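Local coordinates for DNA-entry nuclease inhibitor (Bacillus subtilis subsp. subtilis, PDB 4MQD), which inhibits the DNA-entry nuclease NucA and takes part in the competence of cells for transformation by donor DNA, at residues 13-18 / 55-60; 18-23 / 90-95; 30-35 / 49-54; 76-81 / 110-115. All coordinates share one frame; numbering follows the deposited sequence.

Interaction 1: 13-18 / 55-60; sequences LSISYH and QRNTKA
Ile15 and Ala60 form the close-packed end of this contact, where CG1 of Ile15 rests 3.9 Å from CB of Ala60. Just beyond, CG2 of Ile15 lies over the backbone of 55-60, 3.6 Å from Arg56 O. The two segments are joined by three backbone bonds: Leu13 N to Ala60 O, Ala60 N to Leu13 O, and Ile15 N to Thr58 O, the last almost straight at 177°. Toward solvent the pairing gives way to a side chain. OD1 of Asn57 takes the N-H of His18 (2.7 Å), in the carbonyl plane and on a lone pair. With CG anti to its own carbonyl carbon (chi1 -60°), Asn57 turns its amide toward the 13-18 backbone, and its CB sits against Ile15 O. The same amide lies over one face of the His18 imidazole, the two planes 46° apart, while Gln55 O comes up to the ring edge at CD2 (3.5 Å). On this exposed side Arg56 leads away to a salt bridge with Asp126. The arrangement is that of the end of an antiparallel strand pair, 6-14 with 59-66: regular pairing stops beyond Ser14 and Lys59, and the loops there stay joined by an asparagine side chain.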
loop_
_atom_site.group_PDB
_atom_site.type_symbol
_atom_site.label_atom_id
_atom_site.label_comp_id
_atom_site.label_asym_id
_atom_site.label_seq_id
_atom_site.Cartn_x
_atom_site.Cartn_y
_atom_site.Cartn_z
ATOM N N LEU A 13 8.130 7.150 -18.457
ATOM C CA LEU A 13 8.849 6.193 -19.292
ATOM C C LEU A 13 7.878 5.502 -20.242
ATOM O O LEU A 13 6.837 5.001 -19.812
ATOM C CB LEU A 13 9.547 5.151 -18.413
ATOM C CG LEU A 13 10.606 4.265 -19.075
ATOM C CD1 LEU A 13 11.858 5.066 -19.395
ATOM C CD2 LEU A 13 10.950 3.078 -18.185
ATOM N N SER A 14 8.217 5.484 -21.529
ATOM C CA SER A 14 7.414 4.774 -22.523
ATOM C C SER A 14 7.773 3.293 -22.512
ATOM O O SER A 14 8.894 2.922 -22.855
ATOM C CB SER A 14 7.635 5.357 -23.920
ATOM O OG SER A 14 7.125 6.675 -24.000
ATOM N N ILE A 15 6.820 2.456 -22.108
ATOM C CA ILE A 15 7.029 1.011 -22.058
ATOM C C ILE A 15 6.777 0.394 -23.429
ATOM O O ILE A 15 5.749 0.651 -24.053
ATOM C CB ILE A 15 6.090 0.326 -21.039
ATOM C CG1 ILE A 15 6.253 0.940 -19.641
ATOM C CG2 ILE A 15 6.328 -1.184 -21.013
ATOM C CD1 ILE A 15 7.675 0.962 -19.123
ATOM N N SER A 16 7.724 -0.419 -23.886
ATOM C CA SER A 16 7.551 -1.214 -25.095
ATOM C C SER A 16 7.770 -2.685 -24.770
ATOM O O SER A 16 8.535 -3.024 -23.865
ATOM C CB SER A 16 8.526 -0.767 -26.183
ATOM O OG SER A 16 8.161 0.497 -26.699
ATOM N N TYR A 17 7.078 -3.549 -25.508
ATOM C CA TYR A 17 7.205 -4.996 -25.354
ATOM C C TYR A 17 6.991 -5.472 -23.911
ATOM O O TYR A 17 7.652 -6.404 -23.448
ATOM C CB TYR A 17 8.558 -5.462 -25.900
ATOM C CG TYR A 17 8.796 -5.022 -27.328
ATOM C CD1 TYR A 17 8.202 -5.694 -28.390
ATOM C CD2 TYR A 17 9.598 -3.921 -27.616
ATOM C CE1 TYR A 17 8.411 -5.291 -29.699
ATOM C CE2 TYR A 17 9.813 -3.511 -28.922
ATOM C CZ TYR A 17 9.218 -4.200 -29.960
ATOM O OH TYR A 17 9.427 -3.800 -31.259
ATOM N N HIS A 18 6.059 -4.817 -23.218
ATOM C CA HIS A 18 5.621 -5.219 -21.880
ATOM C C HIS A 18 6.761 -5.465 -20.891
ATOM O O HIS A 18 6.718 -6.423 -20.115
ATOM C CB HIS A 18 4.742 -6.470 -21.982
ATOM C CG HIS A 18 3.558 -6.295 -22.878
ATOM N ND1 HIS A 18 3.606 -6.546 -24.231
ATOM C CD2 HIS A 18 2.296 -5.881 -22.616
ATOM C CE1 HIS A 18 2.423 -6.301 -24.765
ATOM N NE2 HIS A 18 1.611 -5.896 -23.806
ATOM N N GLN A 55 2.321 -4.430 -17.459
ATOM C CA GLN A 55 0.989 -4.855 -17.886
ATOM C C GLN A 55 0.673 -4.468 -19.327
ATOM O O GLN A 55 0.022 -5.225 -20.044
ATOM C CB GLN A 55 -0.077 -4.273 -16.962
ATOM C CG GLN A 55 -0.064 -4.868 -15.566
ATOM C CD GLN A 55 -1.273 -4.454 -14.754
ATOM O OE1 GLN A 55 -1.812 -3.362 -14.938
ATOM N NE2 GLN A 55 -1.707 -5.326 -13.850
ATOM N N ARG A 56 1.127 -3.290 -19.745
ATOM C CA ARG A 56 0.857 -2.804 -21.094
ATOM C C ARG A 56 1.904 -1.799 -21.565
ATOM O O ARG A 56 2.695 -1.282 -20.772
ATOM C CB ARG A 56 -0.542 -2.183 -21.165
ATOM C CG ARG A 56 -0.788 -1.083 -20.146
ATOM C CD ARG A 56 -2.247 -0.657 -20.108
ATOM N NE ARG A 56 -3.128 -1.753 -19.703
ATOM C CZ ARG A 56 -3.290 -2.187 -18.451
ATOM N NH1 ARG A 56 -2.632 -1.628 -17.435
ATOM N NH2 ARG A 56 -4.122 -3.197 -18.211
ATOM N N ASN A 57 1.899 -1.546 -22.870
ATOM C CA ASN A 57 2.788 -0.569 -23.480
ATOM C C ASN A 57 2.130 0.801 -23.450
ATOM O O ASN A 57 1.147 1.046 -24.151
ATOM C CB ASN A 57 3.116 -0.978 -24.914
ATOM C CG ASN A 57 3.810 -2.324 -24.987
ATOM O OD1 ASN A 57 4.556 -2.701 -24.085
ATOM N ND2 ASN A 57 3.565 -3.053 -26.063
ATOM N N THR A 58 2.676 1.684 -22.622
ATOM C CA THR A 58 2.082 2.988 -22.374
ATOM C C THR A 58 3.112 3.901 -21.717
ATOM O O THR A 58 4.199 3.453 -21.347
ATOM C CB THR A 58 0.843 2.856 -21.456
ATOM O OG1 THR A 58 0.209 4.132 -21.302
ATOM C CG2 THR A 58 1.227 2.314 -20.078
ATOM N N LYS A 59 2.772 5.181 -21.589
ATOM C CA LYS A 59 3.597 6.115 -20.827
ATOM C C LYS A 59 3.368 5.872 -19.338
ATOM O O LYS A 59 2.356 6.291 -18.779
ATOM C CB LYS A 59 3.290 7.570 -21.200
ATOM C CG LYS A 59 4.088 8.067 -22.395
ATOM C CD LYS A 59 3.543 9.373 -22.957
ATOM C CE LYS A 59 2.358 9.137 -23.882
ATOM N NZ LYS A 59 1.947 10.379 -24.594
ATOM N N ALA A 60 4.313 5.175 -18.713
ATOM C CA ALA A 60 4.216 4.806 -17.305
ATOM C C ALA A 60 5.139 5.673 -16.461
ATOM O O ALA A 60 6.014 6.362 -16.989
ATOM C CB ALA A 60 4.569 3.340 -17.128
#

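Interaction 2: 18-23 / 90-95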
loop_
_atom_site.group_PDB
_atom_site.type_symbol
_atom_site.label_atom_id
_atom_site.label_comp_id
_atom_site.label_asym_id
_atom_site.label_seq_id
_atom_site.Cartn_x
_atom_site.Cartn_y
_atom_site.Cartn_z
ATOM N N HIS A 18 6.059 -4.817 -23.218
ATOM C CA HIS A 18 5.621 -5.219 -21.880
ATOM C C HIS A 18 6.761 -5.465 -20.891
ATOM O O HIS A 18 6.718 -6.423 -20.115
ATOM C CB HIS A 18 4.742 -6.470 -21.982
ATOM C CG HIS A 18 3.558 -6.295 -22.878
ATOM N ND1 HIS A 18 3.606 -6.546 -24.231
ATOM C CD2 HIS A 18 2.296 -5.881 -22.616
ATOM C CE1 HIS A 18 2.423 -6.301 -24.765
ATOM N NE2 HIS A 18 1.611 -5.896 -23.806
ATOM N N GLN A 19 7.772 -4.599 -20.912
ATOM C CA GLN A 19 8.910 -4.752 -20.010
ATOM C C GLN A 19 9.709 -3.465 -19.815
ATOM O O GLN A 19 9.668 -2.550 -20.642
ATOM C CB GLN A 19 9.845 -5.860 -20.513
ATOM C CG GLN A 19 10.762 -5.451 -21.659
ATOM C CD GLN A 19 11.426 -6.638 -22.333
ATOM O OE1 GLN A 19 12.560 -7.001 -22.005
ATOM N NE2 GLN A 19 10.716 -7.261 -23.269
ATOM N N PHE A 20 10.421 -3.414 -18.693
ATOM C CA PHE A 20 11.489 -2.445 -18.472
ATOM C C PHE A 20 12.570 -3.147 -17.657
ATOM O O PHE A 20 12.290 -4.131 -16.968
ATOM C CB PHE A 20 10.979 -1.187 -17.761
ATOM C CG PHE A 20 10.372 -1.449 -16.412
ATOM C CD1 PHE A 20 11.160 -1.446 -15.269
ATOM C CD2 PHE A 20 9.011 -1.684 -16.284
ATOM C CE1 PHE A 20 10.602 -1.681 -14.023
ATOM C CE2 PHE A 20 8.447 -1.921 -15.040
ATOM C CZ PHE A 20 9.244 -1.920 -13.909
ATOM N N THR A 21 13.796 -2.643 -17.737
ATOM C CA THR A 21 14.946 -3.361 -17.205
ATOM C C THR A 21 15.811 -2.492 -16.307
ATOM O O THR A 21 16.155 -1.366 -16.662
ATOM C CB THR A 21 15.803 -3.927 -18.354
ATOM O OG1 THR A 21 14.991 -4.784 -19.167
ATOM C CG2 THR A 21 16.997 -4.717 -17.821
ATOM N N VAL A 22 16.147 -3.038 -15.140
ATOM C CA VAL A 22 17.068 -2.407 -14.202
ATOM C C VAL A 22 18.435 -3.048 -14.404
ATOM O O VAL A 22 18.558 -4.272 -14.326
ATOM C CB VAL A 22 16.615 -2.623 -12.743
ATOM C CG1 VAL A 22 17.554 -1.913 -11.774
ATOM C CG2 VAL A 22 15.173 -2.158 -12.559
ATOM N N PHE A 23 19.455 -2.233 -14.666
ATOM C CA PHE A 23 20.790 -2.759 -14.969
ATOM C C PHE A 23 21.930 -1.866 -14.486
ATOM O O PHE A 23 21.716 -0.726 -14.066
ATOM C CB PHE A 23 20.923 -3.045 -16.472
ATOM C CG PHE A 23 20.655 -1.857 -17.355
ATOM C CD1 PHE A 23 19.353 -1.456 -17.628
ATOM C CD2 PHE A 23 21.701 -1.161 -17.944
ATOM C CE1 PHE A 23 19.101 -0.373 -18.453
ATOM C CE2 PHE A 23 21.456 -0.078 -18.770
ATOM C CZ PHE A 23 20.154 0.317 -19.027
ATOM N N ILE A 90 22.865 2.888 -11.167
ATOM C CA ILE A 90 22.106 1.960 -12.009
ATOM C C ILE A 90 21.313 2.717 -13.068
ATOM O O ILE A 90 21.178 3.938 -12.995
ATOM C CB ILE A 90 21.118 1.108 -11.185
ATOM C CG1 ILE A 90 20.129 2.002 -10.427
ATOM C CG2 ILE A 90 21.871 0.208 -10.219
ATOM C CD1 ILE A 90 18.914 1.266 -9.908
ATOM N N HIS A 91 20.791 1.982 -14.047
ATOM C CA HIS A 91 19.882 2.543 -15.043
ATOM C C HIS A 91 18.570 1.777 -15.058
ATOM O O HIS A 91 18.516 0.609 -14.676
ATOM C CB HIS A 91 20.491 2.482 -16.444
ATOM C CG HIS A 91 21.729 3.306 -16.608
ATOM N ND1 HIS A 91 21.750 4.669 -16.406
ATOM C CD2 HIS A 91 22.983 2.960 -16.980
ATOM C CE1 HIS A 91 22.970 5.125 -16.632
ATOM N NE2 HIS A 91 23.736 4.108 -16.982
ATOM N N ILE A 92 17.512 2.452 -15.496
ATOM C CA ILE A 92 16.239 1.805 -15.793
ATOM C C ILE A 92 15.812 2.257 -17.182
ATOM O O ILE A 92 15.902 3.441 -17.509
ATOM C CB ILE A 92 15.151 2.147 -14.757
ATOM C CG1 ILE A 92 15.608 1.716 -13.357
ATOM C CG2 ILE A 92 13.834 1.480 -15.137
ATOM C CD1 ILE A 92 14.594 1.956 -12.258
ATOM N N GLU A 93 15.362 1.309 -17.999
ATOM C CA GLU A 93 15.060 1.592 -19.395
ATOM C C GLU A 93 14.181 0.507 -20.011
ATOM O O GLU A 93 14.291 -0.669 -19.662
ATOM C CB GLU A 93 16.368 1.710 -20.191
ATOM C CG GLU A 93 16.206 2.327 -21.573
ATOM C CD GLU A 93 17.515 2.468 -22.328
ATOM O OE1 GLU A 93 18.593 2.423 -21.698
ATOM O OE2 GLU A 93 17.460 2.627 -23.566
ATOM N N SER A 94 13.295 0.922 -20.912
ATOM C CA SER A 94 12.544 -0.002 -21.752
ATOM C C SER A 94 13.127 0.084 -23.159
ATOM O O SER A 94 14.067 0.838 -23.399
ATOM C CB SER A 94 11.055 0.352 -21.757
ATOM O OG SER A 94 10.294 -0.658 -22.396
ATOM N N ILE A 95 12.572 -0.681 -24.089
ATOM C CA ILE A 95 13.125 -0.747 -25.439
ATOM C C ILE A 95 12.858 0.558 -26.201
ATOM O O ILE A 95 11.706 0.927 -26.439
ATOM C CB ILE A 95 12.596 -1.984 -26.190
ATOM C CG1 ILE A 95 13.123 -3.252 -25.501
ATOM C CG2 ILE A 95 13.029 -1.968 -27.651
ATOM C CD1 ILE A 95 12.256 -4.474 -25.686
#
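Strands 19-23 and 90-93 run antiparallel, their axes 4.8 Å apart at the closest and their directions 173° from one another. Thr21 with Glu93 and Phe23 with His91 are hydrogen-bonded pairs, each joined by two N-H to O bonds, and Val22 with Ile92 is the non-hydrogen-bonded pair between them. Past Thr21 the ladder continues through a side chain: the hydroxyl OG of Ser94 donates to Gln19 O at 2.7 Å, approaching nearly along the C=O axis. On the face bearing Phe23, His91 and Glu93, the phenyl ring leans across to the other strand. Its CG stands between the backbone N and the carbonyl carbon (chi1 57°), which swings the ring over His91, whose CB makes a CH-pi contact 3.7 Å from the ring centroid. The Glu93 carboxylate reaches the ring edge, OE1 being 3.7 Å from CZ of Phe23, and forms a salt bridge with Arg99. The other face is apolar: CG2 of Val22 meets CG1 of Ile92 at 4.0 Å as the two lie alongside, and CG1 of Val22 touches CD1 of Ile90. CD1 of Phe20 adds a contact with CG2 of Ile92. This apolar face packs on strands 59-66 and 77-85, while within the sheet strand 49-53 flanks 19-24 and strand 100-102 flanks 90-93.

Interaction 3: 30-35 / 49-54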
loop_
_atom_site.group_PDB
_atom_site.type_symbol
_atom_site.label_atom_id
_atom_site.label_comp_id
_atom_site.label_asym_id
_atom_site.label_seq_id
_atom_site.Cartn_x
_atom_site.Cartn_y
_atom_site.Cartn_z
ATOM N N PRO A 30 20.472 -7.575 -22.425
ATOM C CA PRO A 30 19.672 -8.138 -23.506
ATOM C C PRO A 30 18.179 -8.119 -23.182
ATOM O O PRO A 30 17.788 -7.764 -22.063
ATOM C CB PRO A 30 20.172 -9.578 -23.582
ATOM C CG PRO A 30 20.527 -9.903 -22.172
ATOM C CD PRO A 30 21.060 -8.628 -21.577
ATOM N N VAL A 31 17.359 -8.497 -24.160
ATOM C CA VAL A 31 15.922 -8.658 -23.952
ATOM C C VAL A 31 15.683 -10.082 -23.452
ATOM O O VAL A 31 16.249 -11.038 -23.988
ATOM C CB VAL A 31 15.125 -8.387 -25.246
ATOM C CG1 VAL A 31 13.627 -8.483 -24.991
ATOM C CG2 VAL A 31 15.479 -7.014 -25.805
HETATM N N MSE A 32 14.847 -10.217 -22.428
HETATM C CA MSE A 32 14.692 -11.490 -21.718
HETATM C C MSE A 32 13.662 -12.368 -22.371
HETATM O O MSE A 32 12.762 -11.877 -23.056
HETATM C CB MSE A 32 14.256 -11.232 -20.280
HETATM C CG MSE A 32 15.211 -10.320 -19.517
HETATM SE SE MSE A 32 16.953 -11.182 -19.206
HETATM C CE MSE A 32 17.801 -9.683 -18.245
ATOM N N ASP A 33 13.781 -13.678 -22.149
ATOM C CA ASP A 33 12.824 -14.648 -22.685
ATOM C C ASP A 33 11.584 -14.707 -21.804
ATOM O O ASP A 33 11.566 -15.399 -20.783
ATOM C CB ASP A 33 13.462 -16.040 -22.797
ATOM C CG ASP A 33 12.540 -17.067 -23.457
ATOM O OD1 ASP A 33 11.530 -16.673 -24.081
ATOM O OD2 ASP A 33 12.836 -18.276 -23.358
ATOM N N TRP A 34 10.545 -13.987 -22.218
ATOM C CA TRP A 34 9.309 -13.892 -21.443
ATOM C C TRP A 34 8.351 -15.046 -21.735
ATOM O O TRP A 34 7.321 -14.876 -22.393
ATOM C CB TRP A 34 8.638 -12.541 -21.682
ATOM C CG TRP A 34 9.406 -11.424 -21.066
ATOM C CD1 TRP A 34 10.222 -10.536 -21.704
ATOM C CD2 TRP A 34 9.455 -11.091 -19.677
ATOM N NE1 TRP A 34 10.766 -9.659 -20.796
ATOM C CE2 TRP A 34 10.311 -9.977 -19.544
ATOM C CE3 TRP A 34 8.849 -11.619 -18.530
ATOM C CZ2 TRP A 34 10.579 -9.381 -18.311
ATOM C CZ3 TRP A 34 9.117 -11.027 -17.303
ATOM C CH2 TRP A 34 9.974 -9.919 -17.206
ATOM N N THR A 35 8.709 -16.221 -21.226
ATOM C CA THR A 35 7.860 -17.404 -21.303
ATOM C C THR A 35 6.697 -17.252 -20.331
ATOM O O THR A 35 6.674 -16.318 -19.529
ATOM C CB THR A 35 8.641 -18.677 -20.928
ATOM O OG1 THR A 35 9.246 -18.504 -19.641
ATOM C CG2 THR A 35 9.724 -18.982 -21.966
ATOM N N ALA A 49 21.445 -7.758 -14.267
ATOM C CA ALA A 49 20.267 -7.035 -14.751
ATOM C C ALA A 49 18.985 -7.801 -14.449
ATOM O O ALA A 49 18.961 -9.031 -14.496
ATOM C CB ALA A 49 20.385 -6.778 -16.244
ATOM N N ILE A 50 17.927 -7.057 -14.128
ATOM C CA ILE A 50 16.602 -7.625 -13.903
ATOM C C ILE A 50 15.596 -6.886 -14.773
ATOM O O ILE A 50 15.497 -5.661 -14.704
ATOM C CB ILE A 50 16.156 -7.492 -12.430
ATOM C CG1 ILE A 50 17.172 -8.147 -11.487
ATOM C CG2 ILE A 50 14.773 -8.108 -12.235
ATOM C CD1 ILE A 50 17.021 -7.725 -10.040
ATOM N N SER A 51 14.860 -7.629 -15.597
ATOM C CA SER A 51 13.752 -7.060 -16.354
ATOM C C SER A 51 12.456 -7.397 -15.644
ATOM O O SER A 51 12.239 -8.543 -15.252
ATOM C CB SER A 51 13.715 -7.601 -17.781
ATOM O OG SER A 51 14.936 -7.346 -18.452
ATOM N N PHE A 52 11.607 -6.390 -15.472
ATOM C CA PHE A 52 10.309 -6.576 -14.846
ATOM C C PHE A 52 9.221 -6.531 -15.908
ATOM O O PHE A 52 9.293 -5.742 -16.849
ATOM C CB PHE A 52 10.067 -5.504 -13.783
ATOM C CG PHE A 52 10.945 -5.646 -12.573
ATOM C CD1 PHE A 52 10.681 -6.625 -11.623
ATOM C CD2 PHE A 52 12.036 -4.809 -12.383
ATOM C CE1 PHE A 52 11.488 -6.765 -10.506
ATOM C CE2 PHE A 52 12.848 -4.944 -11.268
ATOM C CZ PHE A 52 12.572 -5.924 -10.328
ATOM N N GLU A 53 8.221 -7.393 -15.756
ATOM C CA GLU A 53 7.086 -7.421 -16.663
ATOM C C GLU A 53 6.173 -6.233 -16.386
ATOM O O GLU A 53 5.898 -5.907 -15.230
ATOM C CB GLU A 53 6.298 -8.715 -16.479
ATOM C CG GLU A 53 5.200 -8.926 -17.512
ATOM C CD GLU A 53 4.065 -9.798 -17.011
ATOM O OE1 GLU A 53 3.937 -9.986 -15.780
ATOM O OE2 GLU A 53 3.287 -10.287 -17.857
ATOM N N ALA A 54 5.707 -5.597 -17.455
ATOM C CA ALA A 54 4.741 -4.511 -17.362
ATOM C C ALA A 54 3.424 -4.983 -17.956
ATOM O O ALA A 54 3.408 -5.835 -18.845
ATOM C CB ALA A 54 5.250 -3.285 -18.103
#
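Trp34 comes edge-on to strand 49-53, its six-membered ring driven against the backbone, so that the loop before helix 36-41 packs on one face of the antiparallel sheet. CH2 of Trp34 lies 3.3 Å from Ser51 O, which sits near the plane of the indole, and 3.4 Å from Glu53 N. The neighbouring ring atoms reach two residues along the strand: CZ2 touches CB of Ser51 at 3.6 Å and CZ3 touches CB of Glu53 at 3.7 Å. Over one indole face stands CB of selenomethionine Met32. A serine in place of Trp34 would probably uncover the backbone between Ser51 and Glu53 and leave Met32 without the ring beneath its CB. No hydrogen bond joins the two segments; the indole NE1 makes a weak one with Gln19, and the Ser51 hydroxyl pairs with Thr21. Met32 bends at chi2 (-68°), which turns its chain along the strand, with CE 4.0 Å from Ala49 O and CG 3.2 Å from OG of Ser51.

Interaction 4: 76-81 / 110-115; sequences EKKVTV and QLTCWT
The Trp114 indole has CG2 of Thr112 over one face, 3.4 Å above the plane and toward the rim. CD of Lys78, from the paired strand, comes within 3.6 Å of Trp114 NE1, oblique to the ring, and CE continues past CZ2. Lys78 is fully extended, its CG anti to the backbone N (chi1 -179°), which brings its methylenes past the ring. Tyr75 meets the indole edge-to-face. With Trp114 cut back to an alanine, the methylenes of Lys78 and the methyl of Thr112 would probably lose their flat partner, and a gap is likely to open beside Tyr75. Further along this side the hydroxyls of Thr80 and Thr112 are hydrogen-bonded, OG1 to OG1 at 2.9 Å, and CG2 of Thr80 touches OE1 of Gln110. In the backbone, two bonds join each of the pairs Val79-Cys113 and Val81-Leu111, with Cys113 N to Val79 O at 2.7 Å; Thr115 N to Lys77 O and Glu76 N to Thr115 O carry the bonding on toward Glu76. Val79, Val81, Leu111 and Cys113 turn to the opposite face, meeting Tyr43, Ile50 and Phe52 on strands of the other sheet. This is an antiparallel pair at the margin of a mixed sheet, outer strand 77-85 beside 107-116, with one apolar face packed on the second sheet in a beta-sandwich manner.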
loop_
_atom_site.group_PDB
_atom_site.type_symbol
_atom_site.label_atom_id
_atom_site.label_comp_id
_atom_site.label_asym_id
_atom_site.label_seq_id
_atom_site.Cartn_x
_atom_site.Cartn_y
_atom_site.Cartn_z
ATOM N N GLU A 76 -1.306 -4.708 -8.107
ATOM C CA GLU A 76 -1.776 -5.954 -8.709
ATOM C C GLU A 76 -0.674 -7.007 -8.852
ATOM O O GLU A 76 -0.950 -8.145 -9.228
ATOM C CB GLU A 76 -2.412 -5.667 -10.068
ATOM C CG GLU A 76 -3.726 -4.911 -9.968
ATOM C CD GLU A 76 -4.567 -5.006 -11.225
ATOM O OE1 GLU A 76 -4.002 -5.213 -12.321
ATOM O OE2 GLU A 76 -5.802 -4.864 -11.117
ATOM N N LYS A 77 0.565 -6.628 -8.544
ATOM C CA LYS A 77 1.699 -7.546 -8.603
ATOM C C LYS A 77 2.822 -7.042 -7.704
ATOM O O LYS A 77 3.133 -5.852 -7.702
ATOM C CB LYS A 77 2.203 -7.673 -10.042
ATOM C CG LYS A 77 3.292 -8.715 -10.263
ATOM C CD LYS A 77 2.802 -10.124 -9.967
ATOM C CE LYS A 77 3.623 -11.175 -10.698
ATOM N NZ LYS A 77 3.065 -12.541 -10.495
ATOM N N LYS A 78 3.412 -7.956 -6.939
ATOM C CA LYS A 78 4.582 -7.660 -6.121
ATOM C C LYS A 78 5.660 -8.686 -6.436
ATOM O O LYS A 78 5.425 -9.890 -6.340
ATOM C CB LYS A 78 4.231 -7.711 -4.634
ATOM C CG LYS A 78 5.397 -7.388 -3.711
ATOM C CD LYS A 78 4.985 -7.444 -2.249
ATOM C CE LYS A 78 6.167 -7.162 -1.336
ATOM N NZ LYS A 78 5.778 -7.160 0.102
ATOM N N VAL A 79 6.837 -8.203 -6.818
ATOM C CA VAL A 79 7.966 -9.066 -7.134
ATOM C C VAL A 79 9.175 -8.588 -6.345
ATOM O O VAL A 79 9.539 -7.419 -6.431
ATOM C CB VAL A 79 8.294 -9.027 -8.639
ATOM C CG1 VAL A 79 9.268 -10.138 -8.996
ATOM C CG2 VAL A 79 7.021 -9.148 -9.466
ATOM N N THR A 80 9.787 -9.491 -5.582
ATOM C CA THR A 80 10.989 -9.182 -4.809
ATOM C C THR A 80 12.144 -10.068 -5.271
ATOM O O THR A 80 12.042 -11.293 -5.242
ATOM C CB THR A 80 10.753 -9.375 -3.299
ATOM O OG1 THR A 80 9.696 -8.507 -2.869
ATOM C CG2 THR A 80 12.019 -9.060 -2.502
ATOM N N VAL A 81 13.241 -9.436 -5.685
ATOM C CA VAL A 81 14.373 -10.132 -6.295
ATOM C C VAL A 81 15.697 -9.641 -5.703
ATOM O O VAL A 81 15.871 -8.438 -5.493
ATOM C CB VAL A 81 14.396 -9.900 -7.823
ATOM C CG1 VAL A 81 15.558 -10.640 -8.475
ATOM C CG2 VAL A 81 13.071 -10.323 -8.444
ATOM N N GLN A 110 17.537 -6.156 -1.715
ATOM C CA GLN A 110 16.301 -6.851 -2.057
ATOM C C GLN A 110 15.442 -5.869 -2.841
ATOM O O GLN A 110 14.816 -4.973 -2.264
ATOM C CB GLN A 110 15.563 -7.337 -0.807
ATOM C CG GLN A 110 16.173 -8.578 -0.169
ATOM C CD GLN A 110 16.086 -9.812 -1.053
ATOM O OE1 GLN A 110 15.278 -9.881 -1.982
ATOM N NE2 GLN A 110 16.926 -10.799 -0.763
ATOM N N LEU A 111 15.443 -6.034 -4.161
ATOM C CA LEU A 111 14.734 -5.136 -5.059
ATOM C C LEU A 111 13.292 -5.598 -5.225
ATOM O O LEU A 111 13.044 -6.697 -5.729
ATOM C CB LEU A 111 15.433 -5.095 -6.419
ATOM C CG LEU A 111 15.018 -3.970 -7.370
ATOM C CD1 LEU A 111 15.489 -2.621 -6.846
ATOM C CD2 LEU A 111 15.569 -4.224 -8.766
ATOM N N THR A 112 12.351 -4.761 -4.796
ATOM C CA THR A 112 10.928 -5.064 -4.908
ATOM C C THR A 112 10.266 -4.141 -5.925
ATOM O O THR A 112 10.528 -2.939 -5.939
ATOM C CB THR A 112 10.218 -4.925 -3.549
ATOM O OG1 THR A 112 10.807 -5.832 -2.609
ATOM C CG2 THR A 112 8.729 -5.234 -3.674
ATOM N N CYS A 113 9.415 -4.712 -6.775
ATOM C CA CYS A 113 8.666 -3.949 -7.770
ATOM C C CYS A 113 7.164 -4.166 -7.596
ATOM O O CYS A 113 6.675 -5.292 -7.723
ATOM C CB CYS A 113 9.081 -4.353 -9.186
ATOM S SG CYS A 113 8.221 -3.452 -10.502
ATOM N N TRP A 114 6.442 -3.089 -7.298
ATOM C CA TRP A 114 4.986 -3.131 -7.213
ATOM C C TRP A 114 4.388 -2.591 -8.503
ATOM O O TRP A 114 4.767 -1.506 -8.955
ATOM C CB TRP A 114 4.472 -2.279 -6.050
ATOM C CG TRP A 114 4.754 -2.813 -4.683
ATOM C CD1 TRP A 114 3.955 -3.637 -3.942
ATOM C CD2 TRP A 114 5.894 -2.524 -3.872
ATOM N NE1 TRP A 114 4.538 -3.892 -2.724
ATOM C CE2 TRP A 114 5.728 -3.219 -2.654
ATOM C CE3 TRP A 114 7.043 -1.750 -4.058
ATOM C CZ2 TRP A 114 6.672 -3.164 -1.626
ATOM C CZ3 TRP A 114 7.980 -1.694 -3.037
ATOM C CH2 TRP A 114 7.789 -2.398 -1.837
ATOM N N THR A 115 3.454 -3.340 -9.084
ATOM C CA THR A 115 2.703 -2.880 -10.250
ATOM C C THR A 115 1.422 -2.188 -9.790
ATOM O O THR A 115 0.546 -2.826 -9.204
ATOM C CB THR A 115 2.344 -4.048 -11.188
ATOM O OG1 THR A 115 3.546 -4.669 -11.659
ATOM C CG2 THR A 115 1.530 -3.559 -12.381
#

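In the fold
The four contacts are spread over two facing sheets. Interactions 2 and 3 share the antiparallel sheet, their centres about 9 Å apart, and join through Thr21 OG1 to Ser51 OG at 2.7 Å. Interactions 1 and 4 involve the two outermost strands of the mixed sheet, 6-14 and 77-85, and lie about 17 Å apart between centres, yet Gln55 NE2 reaches Glu76 OE1 at 2.8 Å. Interaction 1 passes directly into interaction 2 by way of their common residue His18, and Ser16 N probably bonds to Ser94 OG. Between the sheets, Ile50 CD1 meets Val81 CG1 at 3.6 Å, linking interactions 3 and 4, and Phe20 CZ meets Cys113 SG at 3.9 Å, linking 2 and 4.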